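Local coordinates for sarcoplasmic calcium-binding proteins II, V, VI, and VII (Branchiostoma lanceolatum, PDB 2SAS), which binds calcium ions through EF-hand loops and seems to be more abundant in fast-contracting muscles, though that distribution does not establish a function, at residues Asp28-Lys39 / Tyr51-Trp62. Residues are numbered along the deposited sequence; the frame is centred on the assembly and turned at random.
Sequences DNDFEDMMTRYK and YKSMQASLEDEW. With CA (calcium ion), chain B.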
loop_
_atom_site.group_PDB
_atom_site.type_symbol
_atom_site.label_atom_id
_atom_site.label_comp_id
_atom_site.label_asym_id
_atom_site.label_seq_id
_atom_site.Cartn_x
_atom_site.Cartn_y
_atom_site.Cartn_z
ATOM N N ASP A 28 7.078 11.731 -18.655
ATOM C CA ASP A 28 7.919 12.803 -18.117
ATOM C C ASP A 28 7.236 13.505 -16.944
ATOM O O ASP A 28 7.898 13.817 -15.960
ATOM C CB ASP A 28 8.364 13.844 -19.159
ATOM C CG ASP A 28 9.072 15.062 -18.604
ATOM O OD1 ASP A 28 10.239 15.040 -18.157
ATOM O OD2 ASP A 28 8.432 16.160 -18.593
ATOM N N ASN A 29 5.943 13.748 -16.995
ATOM C CA ASN A 29 5.293 14.452 -15.903
ATOM C C ASN A 29 5.494 13.771 -14.546
ATOM O O ASN A 29 5.386 14.485 -13.511
ATOM C CB ASN A 29 3.867 14.829 -16.208
ATOM C CG ASN A 29 2.861 13.693 -16.208
ATOM O OD1 ASN A 29 3.222 12.532 -16.405
ATOM N ND2 ASN A 29 1.596 14.027 -15.962
ATOM N N ASP A 30 5.680 12.490 -14.526
ATOM C CA ASP A 30 5.894 11.712 -13.287
ATOM C C ASP A 30 7.271 12.183 -12.724
ATOM O O ASP A 30 7.328 12.464 -11.526
ATOM C CB ASP A 30 5.889 10.219 -13.570
ATOM C CG ASP A 30 4.483 9.723 -13.813
ATOM O OD1 ASP A 30 3.606 10.023 -12.989
ATOM O OD2 ASP A 30 4.295 9.070 -14.861
ATOM N N PHE A 31 8.225 12.259 -13.600
ATOM C CA PHE A 31 9.579 12.728 -13.293
ATOM C C PHE A 31 9.574 14.197 -12.866
ATOM O O PHE A 31 10.353 14.611 -11.975
ATOM C CB PHE A 31 10.526 12.410 -14.474
ATOM C CG PHE A 31 10.729 10.925 -14.666
ATOM C CD1 PHE A 31 9.763 10.134 -15.258
ATOM C CD2 PHE A 31 11.864 10.303 -14.130
ATOM C CE1 PHE A 31 9.901 8.756 -15.373
ATOM C CE2 PHE A 31 12.056 8.916 -14.232
ATOM C CZ PHE A 31 11.064 8.166 -14.872
ATOM N N GLU A 32 8.736 15.052 -13.449
ATOM C CA GLU A 32 8.644 16.465 -13.043
ATOM C C GLU A 32 8.128 16.488 -11.592
ATOM O O GLU A 32 8.499 17.338 -10.767
ATOM C CB GLU A 32 7.758 17.324 -13.927
ATOM C CG GLU A 32 8.103 17.591 -15.416
ATOM C CD GLU A 32 6.947 18.091 -16.256
ATOM O OE1 GLU A 32 5.826 17.600 -16.212
ATOM O OE2 GLU A 32 7.190 19.061 -17.016
ATOM N N ASP A 33 7.283 15.537 -11.234
ATOM C CA ASP A 33 6.686 15.382 -9.902
ATOM C C ASP A 33 7.735 14.956 -8.871
ATOM O O ASP A 33 7.626 15.143 -7.644
ATOM C CB ASP A 33 5.563 14.348 -9.901
ATOM C CG ASP A 33 4.205 14.784 -10.342
ATOM O OD1 ASP A 33 4.151 15.759 -11.128
ATOM O OD2 ASP A 33 3.181 14.148 -9.981
ATOM N N MET A 34 8.783 14.322 -9.353
ATOM C CA MET A 34 9.866 13.904 -8.431
ATOM C C MET A 34 10.604 15.184 -8.003
ATOM O O MET A 34 10.964 15.377 -6.821
ATOM C CB MET A 34 10.675 12.897 -9.168
ATOM C CG MET A 34 9.891 11.600 -9.246
ATOM S SD MET A 34 11.022 10.447 -10.103
ATOM C CE MET A 34 9.814 9.346 -10.853
ATOM N N MET A 35 10.817 16.039 -8.981
ATOM C CA MET A 35 11.486 17.325 -8.909
ATOM C C MET A 35 10.700 18.263 -8.025
ATOM O O MET A 35 11.259 18.916 -7.134
ATOM C CB MET A 35 11.702 17.947 -10.289
ATOM C CG MET A 35 12.950 17.426 -10.923
ATOM S SD MET A 35 14.392 17.765 -9.860
ATOM C CE MET A 35 14.275 19.586 -9.882
ATOM N N THR A 36 9.405 18.312 -8.274
ATOM C CA THR A 36 8.516 19.088 -7.411
ATOM C C THR A 36 8.676 18.590 -5.977
ATOM O O THR A 36 8.706 19.409 -5.080
ATOM C CB THR A 36 6.996 19.003 -7.791
ATOM O OG1 THR A 36 6.927 19.521 -9.124
ATOM C CG2 THR A 36 6.101 19.767 -6.784
ATOM N N ARG A 37 8.707 17.314 -5.761
ATOM C CA ARG A 37 8.826 16.697 -4.399
ATOM C C ARG A 37 10.131 17.234 -3.765
ATOM O O ARG A 37 10.082 17.778 -2.654
ATOM C CB ARG A 37 8.928 15.211 -4.474
ATOM C CG ARG A 37 7.960 14.272 -3.822
ATOM C CD ARG A 37 7.650 13.166 -4.814
ATOM N NE ARG A 37 7.184 11.951 -4.276
ATOM C CZ ARG A 37 6.063 11.625 -3.634
ATOM N NH1 ARG A 37 5.149 12.530 -3.281
ATOM N NH2 ARG A 37 5.842 10.338 -3.290
ATOM N N TYR A 38 11.189 17.074 -4.550
ATOM C CA TYR A 38 12.551 17.461 -4.214
ATOM C C TYR A 38 12.705 18.901 -3.755
ATOM O O TYR A 38 13.369 19.163 -2.738
ATOM C CB TYR A 38 13.511 17.176 -5.352
ATOM C CG TYR A 38 14.983 17.024 -5.056
ATOM C CD1 TYR A 38 15.486 16.049 -4.186
ATOM C CD2 TYR A 38 15.913 17.852 -5.670
ATOM C CE1 TYR A 38 16.846 15.896 -3.970
ATOM C CE2 TYR A 38 17.269 17.703 -5.488
ATOM C CZ TYR A 38 17.743 16.726 -4.621
ATOM O OH TYR A 38 19.105 16.608 -4.387
ATOM N N LYS A 39 12.205 19.806 -4.578
ATOM C CA LYS A 39 12.271 21.253 -4.276
ATOM C C LYS A 39 11.324 21.506 -3.079
ATOM O O LYS A 39 11.717 22.251 -2.184
ATOM C CB LYS A 39 11.856 22.109 -5.437
ATOM C CG LYS A 39 12.505 21.810 -6.801
ATOM C CD LYS A 39 11.505 22.251 -7.900
ATOM C CE LYS A 39 12.143 23.310 -8.767
ATOM N NZ LYS A 39 11.183 24.484 -8.860
ATOM N N TYR A 51 19.560 21.583 -8.214
ATOM C CA TYR A 51 18.279 21.144 -8.790
ATOM C C TYR A 51 18.447 20.809 -10.258
ATOM O O TYR A 51 17.888 19.861 -10.788
ATOM C CB TYR A 51 17.245 22.191 -8.546
ATOM C CG TYR A 51 16.808 22.219 -7.093
ATOM C CD1 TYR A 51 16.140 21.121 -6.539
ATOM C CD2 TYR A 51 17.096 23.298 -6.280
ATOM C CE1 TYR A 51 15.722 21.109 -5.223
ATOM C CE2 TYR A 51 16.665 23.299 -4.950
ATOM C CZ TYR A 51 15.959 22.242 -4.427
ATOM O OH TYR A 51 15.538 22.290 -3.127
ATOM N N LYS A 52 19.314 21.636 -10.883
ATOM C CA LYS A 52 19.605 21.430 -12.304
ATOM C C LYS A 52 20.270 20.092 -12.517
ATOM O O LYS A 52 19.836 19.320 -13.407
ATOM C CB LYS A 52 20.349 22.619 -12.896
ATOM C CG LYS A 52 19.331 23.764 -13.161
ATOM C CD LYS A 52 20.084 24.920 -13.834
ATOM C CE LYS A 52 19.141 26.132 -13.886
ATOM N NZ LYS A 52 19.764 27.219 -14.687
ATOM N N SER A 53 21.247 19.770 -11.687
ATOM C CA SER A 53 21.931 18.470 -11.851
ATOM C C SER A 53 20.942 17.337 -11.676
ATOM O O SER A 53 20.935 16.393 -12.461
ATOM C CB SER A 53 23.074 18.330 -10.862
ATOM O OG SER A 53 23.715 19.587 -10.776
ATOM N N MET A 54 20.170 17.454 -10.619
ATOM C CA MET A 54 19.148 16.441 -10.271
ATOM C C MET A 54 18.211 16.189 -11.459
ATOM O O MET A 54 17.816 15.078 -11.822
ATOM C CB MET A 54 18.439 16.900 -9.015
ATOM C CG MET A 54 17.256 16.045 -8.698
ATOM S SD MET A 54 17.773 14.334 -8.463
ATOM C CE MET A 54 18.976 14.446 -7.122
ATOM N N GLN A 55 17.848 17.268 -12.090
ATOM C CA GLN A 55 16.946 17.250 -13.247
ATOM C C GLN A 55 17.561 16.490 -14.426
ATOM O O GLN A 55 16.840 15.659 -14.981
ATOM C CB GLN A 55 16.562 18.677 -13.658
ATOM C CG GLN A 55 15.283 18.602 -14.482
ATOM C CD GLN A 55 14.811 19.988 -14.814
ATOM O OE1 GLN A 55 13.747 20.383 -14.359
ATOM N NE2 GLN A 55 15.657 20.658 -15.568
ATOM N N ALA A 56 18.828 16.745 -14.725
ATOM C CA ALA A 56 19.589 16.129 -15.762
ATOM C C ALA A 56 19.659 14.611 -15.547
ATOM O O ALA A 56 19.509 13.838 -16.522
ATOM C CB ALA A 56 20.942 16.733 -15.977
ATOM N N SER A 57 19.809 14.178 -14.297
ATOM C CA SER A 57 19.846 12.728 -14.040
ATOM C C SER A 57 18.454 12.136 -14.183
ATOM O O SER A 57 18.385 10.935 -14.521
ATOM C CB SER A 57 20.543 12.324 -12.743
ATOM O OG SER A 57 20.182 13.184 -11.706
ATOM N N LEU A 58 17.405 12.893 -13.968
ATOM C CA LEU A 58 16.024 12.390 -14.127
ATOM C C LEU A 58 15.689 12.302 -15.627
ATOM O O LEU A 58 15.015 11.397 -16.145
ATOM C CB LEU A 58 15.066 13.273 -13.318
ATOM C CG LEU A 58 15.149 13.151 -11.787
ATOM C CD1 LEU A 58 14.223 14.068 -11.029
ATOM C CD2 LEU A 58 14.805 11.704 -11.407
ATOM N N GLU A 59 16.128 13.329 -16.354
ATOM C CA GLU A 59 15.895 13.396 -17.807
ATOM C C GLU A 59 16.516 12.174 -18.481
ATOM O O GLU A 59 15.915 11.465 -19.286
ATOM C CB GLU A 59 16.564 14.672 -18.357
ATOM C CG GLU A 59 15.679 15.871 -18.003
ATOM C CD GLU A 59 16.148 17.200 -18.473
ATOM O OE1 GLU A 59 17.345 17.247 -18.764
ATOM O OE2 GLU A 59 15.413 18.147 -18.539
ATOM N N ASP A 60 17.733 11.975 -18.113
ATOM C CA ASP A 60 18.644 10.903 -18.490
ATOM C C ASP A 60 18.036 9.573 -18.025
ATOM O O ASP A 60 18.139 8.527 -18.668
ATOM C CB ASP A 60 19.956 11.296 -17.820
ATOM C CG ASP A 60 21.259 10.987 -18.462
ATOM O OD1 ASP A 60 21.403 9.874 -19.029
ATOM O OD2 ASP A 60 22.165 11.890 -18.363
ATOM N N GLU A 61 17.362 9.572 -16.883
ATOM C CA GLU A 61 16.704 8.352 -16.412
ATOM C C GLU A 61 15.489 8.075 -17.316
ATOM O O GLU A 61 15.402 6.948 -17.932
ATOM C CB GLU A 61 16.301 8.424 -14.969
ATOM C CG GLU A 61 16.057 7.113 -14.251
ATOM C CD GLU A 61 15.229 7.154 -13.009
ATOM O OE1 GLU A 61 15.497 8.115 -12.256
ATOM O OE2 GLU A 61 14.375 6.311 -12.780
ATOM N N TRP A 62 14.604 9.007 -17.479
ATOM C CA TRP A 62 13.407 8.879 -18.312
ATOM C C TRP A 62 13.763 8.390 -19.733
ATOM O O TRP A 62 13.125 7.517 -20.328
ATOM C CB TRP A 62 12.660 10.203 -18.399
ATOM C CG TRP A 62 11.534 10.278 -19.373
ATOM C CD1 TRP A 62 11.303 11.225 -20.357
ATOM C CD2 TRP A 62 10.472 9.306 -19.480
ATOM N NE1 TRP A 62 10.139 10.933 -21.021
ATOM C CE2 TRP A 62 9.620 9.759 -20.514
ATOM C CE3 TRP A 62 10.151 8.160 -18.778
ATOM C CZ2 TRP A 62 8.453 9.065 -20.829
ATOM C CZ3 TRP A 62 9.024 7.466 -19.081
ATOM C CH2 TRP A 62 8.179 7.910 -20.119
HETATM CA CA CA B . 1.992 8.842 -14.394
#
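Phe31 lies between Trp62 on one ring face and Met34 on the other: CB of Trp62 sits 4.1 Å from the Phe31 ring centroid, almost on the ring normal, and CE of Met34 is over the centre of the opposite face. The Glu61 carboxylate meets the ring edge, its plane turned 80° from the ring, while its OE1 forms a salt bridge with Arg106. The backbone N of Asp28 lies over one face of the Trp62 ring, toward its rim. At the far end Met54 lies over a face of Tyr38, its SD 4.7 Å from the ring centroid in a Met-aromatic contact, and CD2 of Tyr38 comes 3.3 Å from CE1 of Tyr51 at that ring's edge. Segments 28-39 and 51-62 belong to the exiting helix of EF-hand 1 and the entering helix of EF-hand 2 and run nearly antiparallel, 156° apart; Asp30, next to Phe31, closes the first loop by gripping calcium with both carboxylate oxygens. Between the aromatic ends Met35 is a knob in a hole made by Tyr51, Met54, Gln55 and Leu58. A bend at chi2 (-58°) and another at chi3 turn its chain toward helix 51-62, bringing SD to 3.5 Å from CG of Met54 and CE to 3.7 Å from O of Tyr51. An alanine at Tyr38 is likely to leave Met54 without its aromatic platform and Tyr51 without its ring neighbour.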